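Local coordinates for protein putative ABC transporter subunit, substrate-binding component (Rhodopseudomonas palustris, PDB 4EVS) that binds 4-hydroxybenzoate and, as the substrate-binding component of an ABC transporter, probably delivers such lignin-derived aromatic compounds for uptake, at residues T181-I186 against L209-A214; V233-D238 against V281-V286; A292-K297 against K316-T321. One frame throughout, in Å; residues are numbered along the deposited sequence.

Interaction 1. Residues T181-I186 against L209-A214; sequences TDFGPI and LGFVKA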
loop_
_atom_site.group_PDB
_atom_site.type_symbol
_atom_site.label_atom_id
_atom_site.label_comp_id
_atom_site.label_asym_id
_atom_site.label_seq_id
_atom_site.Cartn_x
_atom_site.Cartn_y
_atom_site.Cartn_z
ATOM N N THR A 181 -3.432 -17.880 11.745
ATOM C CA THR A 181 -2.052 -17.812 12.203
ATOM C C THR A 181 -1.298 -19.107 11.884
ATOM O O THR A 181 -0.062 -19.086 11.765
ATOM C CB THR A 181 -1.989 -17.552 13.721
ATOM O OG1 THR A 181 -2.539 -18.674 14.393
ATOM C CG2 THR A 181 -2.734 -16.270 14.086
ATOM N N ASP A 182 -2.000 -20.231 11.729
ATOM C CA ASP A 182 -1.370 -21.489 11.391
ATOM C C ASP A 182 -1.453 -21.729 9.894
ATOM O O ASP A 182 -2.524 -22.073 9.376
ATOM C CB ASP A 182 -2.086 -22.641 12.139
ATOM C CG ASP A 182 -1.516 -24.002 11.844
ATOM O OD1 ASP A 182 -0.498 -24.076 11.123
ATOM O OD2 ASP A 182 -2.101 -25.005 12.356
ATOM N N PHE A 183 -0.326 -21.539 9.204
ATOM C CA PHE A 183 -0.324 -21.651 7.726
ATOM C C PHE A 183 0.087 -23.030 7.233
ATOM O O PHE A 183 0.102 -23.270 6.042
ATOM C CB PHE A 183 0.544 -20.548 7.100
ATOM C CG PHE A 183 0.003 -19.169 7.351
ATOM C CD1 PHE A 183 -1.067 -18.700 6.624
ATOM C CD2 PHE A 183 0.528 -18.352 8.347
ATOM C CE1 PHE A 183 -1.587 -17.429 6.871
ATOM C CE2 PHE A 183 -0.016 -17.085 8.580
ATOM C CZ PHE A 183 -1.044 -16.631 7.830
ATOM N N GLY A 184 0.379 -23.928 8.166
ATOM C CA GLY A 184 0.709 -25.322 7.833
ATOM C C GLY A 184 -0.367 -25.980 6.986
ATOM O O GLY A 184 -0.068 -26.525 5.905
ATOM N N PRO A 185 -1.636 -25.882 7.425
ATOM C CA PRO A 185 -2.666 -26.566 6.638
ATOM C C PRO A 185 -2.848 -26.012 5.229
ATOM O O PRO A 185 -3.097 -26.790 4.333
ATOM C CB PRO A 185 -3.924 -26.410 7.493
ATOM C CG PRO A 185 -3.400 -26.285 8.895
ATOM C CD PRO A 185 -2.102 -25.544 8.784
ATOM N N ILE A 186 -2.700 -24.695 5.024
ATOM C CA ILE A 186 -2.832 -24.174 3.662
ATOM C C ILE A 186 -1.676 -24.691 2.775
ATOM O O ILE A 186 -1.867 -24.977 1.600
ATOM C CB ILE A 186 -2.937 -22.606 3.600
ATOM C CG1 ILE A 186 -3.178 -22.137 2.156
ATOM C CG2 ILE A 186 -1.746 -21.983 4.070
ATOM C CD1 ILE A 186 -4.493 -22.631 1.489
ATOM N N LEU A 209 4.555 -12.507 7.085
ATOM C CA LEU A 209 5.790 -13.138 7.556
ATOM C C LEU A 209 5.483 -14.628 7.829
ATOM O O LEU A 209 6.263 -15.527 7.480
ATOM C CB LEU A 209 6.362 -12.395 8.783
ATOM C CG LEU A 209 7.698 -12.946 9.308
ATOM C CD1 LEU A 209 8.722 -13.066 8.153
ATOM C CD2 LEU A 209 8.198 -12.125 10.467
ATOM N N GLY A 210 4.331 -14.869 8.461
ATOM C CA GLY A 210 3.905 -16.207 8.786
ATOM C C GLY A 210 3.690 -17.041 7.551
ATOM O O GLY A 210 4.107 -18.211 7.507
ATOM N N PHE A 211 3.017 -16.484 6.548
ATOM C CA PHE A 211 2.771 -17.234 5.315
ATOM C C PHE A 211 4.086 -17.612 4.612
ATOM O O PHE A 211 4.290 -18.772 4.221
ATOM C CB PHE A 211 1.877 -16.435 4.384
ATOM C CG PHE A 211 1.430 -17.176 3.143
ATOM C CD1 PHE A 211 2.242 -17.237 2.007
ATOM C CD2 PHE A 211 0.190 -17.802 3.099
ATOM C CE1 PHE A 211 1.808 -17.899 0.867
ATOM C CE2 PHE A 211 -0.226 -18.446 1.960
ATOM C CZ PHE A 211 0.597 -18.481 0.854
ATOM N N VAL A 212 4.946 -16.651 4.387
ATOM C CA VAL A 212 6.184 -16.879 3.682
ATOM C C VAL A 212 7.064 -17.886 4.415
ATOM O O VAL A 212 7.635 -18.791 3.791
ATOM C CB VAL A 212 6.937 -15.541 3.399
ATOM C CG1 VAL A 212 8.366 -15.850 2.846
ATOM C CG2 VAL A 212 6.086 -14.666 2.435
ATOM N N LYS A 213 7.186 -17.747 5.734
ATOM C CA LYS A 213 7.995 -18.660 6.504
ATOM C C LYS A 213 7.451 -20.080 6.393
ATOM O O LYS A 213 8.219 -21.033 6.307
ATOM C CB LYS A 213 8.141 -18.218 7.970
ATOM C CG LYS A 213 9.232 -18.945 8.764
ATOM C CD LYS A 213 9.463 -18.318 10.148
ATOM C CE LYS A 213 10.111 -16.934 10.107
ATOM N NZ LYS A 213 11.485 -16.899 9.508
ATOM N N ALA A 214 6.131 -20.239 6.420
ATOM C CA ALA A 214 5.534 -21.593 6.248
ATOM C C ALA A 214 5.744 -22.165 4.855
ATOM O O ALA A 214 5.935 -23.359 4.718
ATOM C CB ALA A 214 4.051 -21.586 6.577
#
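F183 lies against G210, F211 and A214, joining the start of helix 184-193 to helix 206-217 in one lobe of a periplasmic binding protein. The two helices alternate with the parallel strands 169-176, 197-201 and 226-230, so the turn leading into helix 184-193 packs on helix 206-217 within a three-layered α/β lobe. The tight part centres on the F183 ring. Its CG is turned away from its own carbonyl carbon (chi1 -64°), which sends the ring from the turn toward the opposing helix. One face of the ring is held against the helix backbone, where F211 N lies 3.6 Å from F183 CD2. Over that face F211 CB makes a CH-π contact, 4.3 Å from the ring centroid and only 7° off the normal. The F211 ring then presents an edge to the F183 face in an offset edge-to-face pair, with planes at 73° and centroids 5.8 Å apart; its closest side-chain approach is F183 CD1 to F211 CD2, 3.8 Å. M176 and L202 touch both rings, placing the pair against the strand layer. I186 belongs to the looser margin, its CG2 being 4.4 Å from F211 CE2.

The solvent side is quite different. T181 and D182 are exposed and direct their CB atoms away from the second helix; D182 instead serves its own chain, where its OD1 caps the incoming helix by accepting from G184 N at 3.1 Å, met from above the carboxylate plane. Back on the tight side, the F183 and A214 CB atoms meet at 3.7 Å. The closeness at G210 can be measured directly: a CB there would fall 3.0 Å from F183 CE2, a clash.

Interaction 2. Residues V233-D238 against V281-V286; sequences VVTEPD and VTMTSV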
loop_
_atom_site.group_PDB
_atom_site.type_symbol
_atom_site.label_atom_id
_atom_site.label_comp_id
_atom_site.label_asym_id
_atom_site.label_seq_id
_atom_site.Cartn_x
_atom_site.Cartn_y
_atom_site.Cartn_z
ATOM N N VAL A 233 3.785 -8.637 0.543
ATOM C CA VAL A 233 4.181 -9.910 1.103
ATOM C C VAL A 233 5.697 -9.938 1.453
ATOM O O VAL A 233 6.147 -10.832 2.177
ATOM C CB VAL A 233 3.733 -11.065 0.192
ATOM C CG1 VAL A 233 4.133 -12.436 0.757
ATOM C CG2 VAL A 233 2.209 -10.997 0.011
ATOM N N VAL A 234 6.461 -8.943 0.976
ATOM C CA VAL A 234 7.930 -8.946 1.106
ATOM C C VAL A 234 8.440 -7.539 1.425
ATOM O O VAL A 234 9.464 -7.079 0.913
ATOM C CB VAL A 234 8.610 -9.500 -0.175
ATOM C CG1 VAL A 234 8.433 -11.027 -0.280
ATOM C CG2 VAL A 234 8.129 -8.781 -1.413
ATOM N N THR A 235 7.742 -6.867 2.333
ATOM C CA THR A 235 8.168 -5.525 2.714
ATOM C C THR A 235 9.604 -5.561 3.291
ATOM O O THR A 235 10.025 -6.526 3.958
ATOM C CB THR A 235 7.200 -4.833 3.660
ATOM O OG1 THR A 235 7.097 -5.558 4.885
ATOM C CG2 THR A 235 5.843 -4.574 3.020
ATOM N N GLU A 236 10.357 -4.492 3.007
ATOM C CA GLU A 236 11.808 -4.508 3.269
ATOM C C GLU A 236 12.203 -4.860 4.704
ATOM O O GLU A 236 13.135 -5.627 4.904
ATOM C CB GLU A 236 12.441 -3.180 2.839
ATOM C CG GLU A 236 12.582 -3.025 1.315
ATOM C CD GLU A 236 11.339 -2.624 0.521
ATOM O OE1 GLU A 236 10.244 -2.404 1.132
ATOM O OE2 GLU A 236 11.505 -2.503 -0.737
ATOM N N PRO A 237 11.507 -4.308 5.684
ATOM C CA PRO A 237 11.999 -4.584 7.034
ATOM C C PRO A 237 11.818 -6.047 7.470
ATOM O O PRO A 237 12.423 -6.447 8.456
ATOM C CB PRO A 237 11.193 -3.641 7.899
ATOM C CG PRO A 237 10.917 -2.464 6.951
ATOM C CD PRO A 237 10.563 -3.180 5.678
ATOM N N ASP A 238 10.987 -6.804 6.756
ATOM C CA ASP A 238 10.863 -8.200 7.068
ATOM C C ASP A 238 11.794 -9.034 6.239
ATOM O O ASP A 238 11.912 -10.233 6.471
ATOM C CB ASP A 238 9.434 -8.662 6.947
ATOM C CG ASP A 238 8.692 -8.713 8.286
ATOM O OD1 ASP A 238 9.339 -8.674 9.391
ATOM O OD2 ASP A 238 7.433 -8.790 8.221
ATOM N N VAL A 281 12.286 1.417 6.801
ATOM C CA VAL A 281 11.473 2.084 5.754
ATOM C C VAL A 281 10.696 1.106 4.908
ATOM O O VAL A 281 11.237 0.059 4.439
ATOM C CB VAL A 281 12.352 2.981 4.859
ATOM C CG1 VAL A 281 11.534 3.570 3.688
ATOM C CG2 VAL A 281 13.032 4.076 5.713
ATOM N N THR A 282 9.465 1.453 4.604
ATOM C CA THR A 282 8.785 0.705 3.557
ATOM C C THR A 282 7.647 1.527 2.940
ATOM O O THR A 282 7.584 2.759 3.066
ATOM C CB THR A 282 8.344 -0.670 4.102
ATOM O OG1 THR A 282 7.921 -1.528 3.025
ATOM C CG2 THR A 282 7.251 -0.516 5.162
HETATM N N MSE A 283 6.770 0.854 2.216
HETATM C CA MSE A 283 5.914 1.545 1.250
HETATM C C MSE A 283 5.011 2.615 1.825
HETATM O O MSE A 283 4.712 3.608 1.152
HETATM C CB MSE A 283 5.096 0.551 0.429
HETATM C CG MSE A 283 3.859 0.003 1.107
HETATM SE SE MSE A 283 4.205 -1.062 2.751
HETATM C CE MSE A 283 2.389 -1.770 2.965
ATOM N N THR A 284 4.593 2.465 3.089
ATOM C CA THR A 284 3.650 3.459 3.621
ATOM C C THR A 284 4.323 4.819 3.820
ATOM O O THR A 284 3.640 5.857 3.855
ATOM C CB THR A 284 2.955 2.978 4.898
ATOM O OG1 THR A 284 3.945 2.601 5.843
ATOM C CG2 THR A 284 2.031 1.800 4.663
ATOM N N SER A 285 5.659 4.853 3.946
ATOM C CA SER A 285 6.344 6.110 4.066
ATOM C C SER A 285 6.280 6.932 2.779
ATOM O O SER A 285 6.081 8.160 2.842
ATOM C CB SER A 285 7.798 5.914 4.473
ATOM O OG SER A 285 8.607 5.360 3.480
ATOM N N VAL A 286 6.426 6.310 1.605
ATOM C CA VAL A 286 6.332 7.067 0.349
ATOM C C VAL A 286 4.890 7.536 0.078
ATOM O O VAL A 286 4.668 8.664 -0.386
ATOM C CB VAL A 286 6.943 6.335 -0.889
ATOM C CG1 VAL A 286 6.017 5.261 -1.464
ATOM C CG2 VAL A 286 7.234 7.362 -1.989
#
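The carbonyl oxygen of T282, whose side chain faces T235, E236 and P237, is gripped twice from within its own segment. S285 OG donates to T282 O at 2.8 Å, in the carbonyl plane, and S285 N donates to the same oxygen. These two bonds tie the residue before helix 283-302 to the first turn. T282 is modelled in two conformers, and its bond to E236 holds for one of them. In that conformer OG1 is swung opposite the backbone N (chi1 -168°), toward 233-238, and donates to E236 OE1 at 3.1 Å, arriving nearly along the C-O axis of the acceptor. E236 meets it by bending its chain at chi2 (79°), which brings OE1 toward T282 OG1. Its other oxygen, OE2, accepts from V257 N, so in this conformer two bonds from different parts of the chain would restrain the rotation of the carboxylate.

Apolar atoms fill in around this bond. T235 CB lies 3.4 Å from T282 OG1, and T235 CG2 is 3.9 Å from the selenium of M283, a selenomethionine in this crystal. P237 closes the other end: its CD lies 3.5 Å from V281 O and 3.7 Å from T282 CB. The D238 N to T235 O bond keeps the 3-10 turn carrying E236 and P237 compact.

M283 touches the bound 4-hydroxybenzoate, while T235 packs on A204, another residue of the pocket. With T282 N hydrogen-bonded to N24 OD1 of helix 19-36 and 233-238 following strand 226-230, the arrangement is consistent with a bridge between the two lobes at the ligand cleft of a closed, type I periplasmic binding protein.

Interaction 3. Residues A292-K297 against K316-T321; sequences ARLIYK and KDMKWT. With SO4 (sulfate ion), chain D.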
loop_
_atom_site.group_PDB
_atom_site.type_symbol
_atom_site.label_atom_id
_atom_site.label_comp_id
_atom_site.label_asym_id
_atom_site.label_seq_id
_atom_site.Cartn_x
_atom_site.Cartn_y
_atom_site.Cartn_z
ATOM N N ALA A 292 1.385 14.114 1.954
ATOM C CA ALA A 292 1.670 15.429 2.496
ATOM C C ALA A 292 1.788 16.458 1.358
ATOM O O ALA A 292 1.320 17.606 1.484
ATOM C CB ALA A 292 2.963 15.384 3.344
ATOM N N ARG A 293 2.415 16.073 0.254
ATOM C CA ARG A 293 2.485 16.967 -0.900
ATOM C C ARG A 293 1.084 17.406 -1.332
ATOM O O ARG A 293 0.833 18.575 -1.597
ATOM C CB ARG A 293 3.162 16.270 -2.091
ATOM C CG ARG A 293 3.290 17.125 -3.317
ATOM C CD ARG A 293 3.842 16.396 -4.547
ATOM N NE ARG A 293 5.279 16.094 -4.397
ATOM C CZ ARG A 293 6.269 16.943 -4.662
ATOM N NH1 ARG A 293 6.050 18.209 -5.108
ATOM N NH2 ARG A 293 7.501 16.536 -4.454
ATOM N N LEU A 294 0.156 16.460 -1.419
ATOM C CA LEU A 294 -1.193 16.789 -1.863
ATOM C C LEU A 294 -1.937 17.635 -0.822
ATOM O O LEU A 294 -2.648 18.580 -1.186
ATOM C CB LEU A 294 -2.015 15.577 -2.196
ATOM C CG LEU A 294 -1.579 14.741 -3.404
ATOM C CD1 LEU A 294 -2.622 13.702 -3.823
ATOM C CD2 LEU A 294 -1.127 15.541 -4.539
ATOM N N ILE A 295 -1.731 17.363 0.472
ATOM C CA ILE A 295 -2.352 18.181 1.513
ATOM C C ILE A 295 -1.813 19.602 1.436
ATOM O O ILE A 295 -2.579 20.549 1.520
ATOM C CB ILE A 295 -2.103 17.578 2.912
ATOM C CG1 ILE A 295 -2.891 16.272 3.017
ATOM C CG2 ILE A 295 -2.537 18.571 4.046
ATOM C CD1 ILE A 295 -2.538 15.382 4.198
ATOM N N TYR A 296 -0.498 19.751 1.250
ATOM C CA TYR A 296 0.038 21.104 1.098
ATOM C C TYR A 296 -0.592 21.833 -0.106
ATOM O O TYR A 296 -0.901 23.036 -0.017
ATOM C CB TYR A 296 1.553 21.127 1.053
ATOM C CG TYR A 296 2.227 21.061 2.418
ATOM C CD1 TYR A 296 1.760 20.216 3.431
ATOM C CD2 TYR A 296 3.366 21.817 2.689
ATOM C CE1 TYR A 296 2.398 20.164 4.659
ATOM C CE2 TYR A 296 4.008 21.763 3.906
ATOM C CZ TYR A 296 3.530 20.946 4.893
ATOM O OH TYR A 296 4.184 20.853 6.088
ATOM N N LYS A 297 -0.730 21.128 -1.226
ATOM C CA LYS A 297 -1.343 21.694 -2.419
ATOM C C LYS A 297 -2.809 22.104 -2.179
ATOM O O LYS A 297 -3.259 23.159 -2.633
ATOM C CB LYS A 297 -1.244 20.701 -3.559
ATOM C CG LYS A 297 -1.898 21.144 -4.850
ATOM C CD LYS A 297 -1.204 22.319 -5.483
ATOM C CE LYS A 297 -1.731 22.585 -6.920
ATOM N NZ LYS A 297 -0.658 23.196 -7.741
ATOM N N LYS A 316 -6.905 16.631 -8.308
ATOM C CA LYS A 316 -7.481 15.393 -8.884
ATOM C C LYS A 316 -6.952 15.033 -10.257
ATOM O O LYS A 316 -7.209 13.916 -10.722
ATOM C CB LYS A 316 -9.004 15.429 -8.903
ATOM C CG LYS A 316 -9.605 16.422 -9.822
ATOM C CD LYS A 316 -11.139 16.255 -9.781
ATOM C CE LYS A 316 -11.870 17.457 -10.401
ATOM N NZ LYS A 316 -12.327 17.268 -11.805
ATOM N N ASP A 317 -6.195 15.912 -10.909
ATOM C CA ASP A 317 -5.422 15.481 -12.084
ATOM C C ASP A 317 -3.963 15.921 -12.085
ATOM O O ASP A 317 -3.333 16.047 -13.137
ATOM C CB ASP A 317 -6.131 15.759 -13.453
ATOM C CG ASP A 317 -6.133 17.203 -13.862
ATOM O OD1 ASP A 317 -5.665 18.071 -13.084
ATOM O OD2 ASP A 317 -6.630 17.471 -15.011
HETATM N N MSE A 318 -3.415 16.132 -10.884
HETATM C CA MSE A 318 -2.014 16.550 -10.757
HETATM C C MSE A 318 -1.035 15.445 -11.197
HETATM O O MSE A 318 -1.294 14.248 -11.045
HETATM C CB MSE A 318 -1.718 16.943 -9.325
HETATM C CG MSE A 318 -0.433 17.678 -9.101
HETATM SE SE MSE A 318 -0.441 18.333 -7.250
HETATM C CE MSE A 318 -1.618 17.016 -6.513
ATOM N N LYS A 319 0.071 15.879 -11.773
ATOM C CA LYS A 319 1.181 15.035 -12.181
ATOM C C LYS A 319 2.448 15.539 -11.497
ATOM O O LYS A 319 2.682 16.763 -11.411
ATOM C CB LYS A 319 1.397 15.090 -13.692
ATOM C CG LYS A 319 0.198 14.701 -14.508
ATOM C CD LYS A 319 0.471 14.538 -16.018
ATOM C CE LYS A 319 -0.730 13.791 -16.678
ATOM N NZ LYS A 319 -0.443 13.054 -17.974
ATOM N N TRP A 320 3.294 14.617 -11.051
ATOM C CA TRP A 320 4.547 14.965 -10.399
ATOM C C TRP A 320 5.495 13.760 -10.403
ATOM O O TRP A 320 5.148 12.661 -10.874
ATOM C CB TRP A 320 4.284 15.537 -8.966
ATOM C CG TRP A 320 3.886 14.507 -7.925
ATOM C CD1 TRP A 320 4.680 13.979 -6.955
ATOM C CD2 TRP A 320 2.576 13.952 -7.710
ATOM N NE1 TRP A 320 3.964 13.112 -6.156
ATOM C CE2 TRP A 320 2.675 13.047 -6.630
ATOM C CE3 TRP A 320 1.348 14.081 -8.374
ATOM C CZ2 TRP A 320 1.587 12.330 -6.158
ATOM C CZ3 TRP A 320 0.253 13.320 -7.925
ATOM C CH2 TRP A 320 0.389 12.465 -6.807
ATOM N N THR A 321 6.695 13.937 -9.883
ATOM C CA THR A 321 7.635 12.851 -9.741
ATOM C C THR A 321 7.749 12.507 -8.266
ATOM O O THR A 321 8.166 13.311 -7.450
ATOM C CB THR A 321 9.007 13.216 -10.328
ATOM O OG1 THR A 321 8.829 13.574 -11.713
ATOM C CG2 THR A 321 9.957 11.993 -10.223
HETATM S S SO4 D . 10.648 17.057 -3.793
HETATM O O1 SO4 D . 9.898 16.670 -2.578
HETATM O O2 SO4 D . 9.756 17.316 -4.912
HETATM O O3 SO4 D . 11.320 18.317 -3.478
HETATM O O4 SO4 D . 11.619 16.074 -4.280
HETATM O O HOH W 1 9.289 13.659 -4.793
#
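Helix 292-297 passes strand 319-321 at an axis separation of 11.8 Å, their directions 136° apart, and R293 and L294 span the gap to W320. The nearest CA pair, L294 and M318, is 8.9 Å apart, so side chains must make the contact.

R293 leaves the helix extended through its first two torsions (chi1 -179°), which carries CD over one face of the W320 indole, 3.7 Å from the centroid of the five-membered ring in a CH-π contact. The bend at chi3 (-71°) then turns NE along the ring, within 3.4 Å of W320 CD1, and sends the guanidinium on to a sulfate. L294 CD2 lies over the same face, toward the six-membered ring, 4.1 Å from W320 CH2. W320 NE1 hydrogen bonds to D290, one turn before R293 in helix 283-302, which helps hold the ring's rotation.

R293 NH2 meets the sulfate, probably from the crystallisation liquor, at a doubtfully short distance; Y289 and H36 hold the same ion. A water donates to T321 O at 2.9 Å and has weak links to R293 NH2 and the sulfate. Replacing R293 by an alanine would remove CD and the guanidinium, and is likely to leave the five-membered ring without its CH-π partner and the sulfate with one donor fewer. In one of two M318 conformers, selenium sits 4.0 Å from K297 CG.

W320 is backbone-bonded to V327 of strand 325-330, W32 of helix 19-36 touches R293, and V315 of helix 308-315 touches both L294 and K297.

Overall arrangement
The three interactions follow one another along the chain, each closing before the next opens. Interactions 1 and 2 have centres 20 Å apart and touch directly: V212 CG2 of helix 206-217 packs on V233 CG1 at 3.4 Å. Interactions 2 and 3, with centres 22 Å apart and nearest atoms about 7 Å apart, share helix 283-302, whose first turn reaches the ligand and whose later turns meet strand 319-322. Interactions 1 and 3 lie on opposite sides of the chain's centre, about 39 Å between centres. The series therefore runs from the helix layer of one lobe, through the ligand cleft, to the outer surface beyond, consistent with a two-lobed binding protein closed around its aromatic ligand.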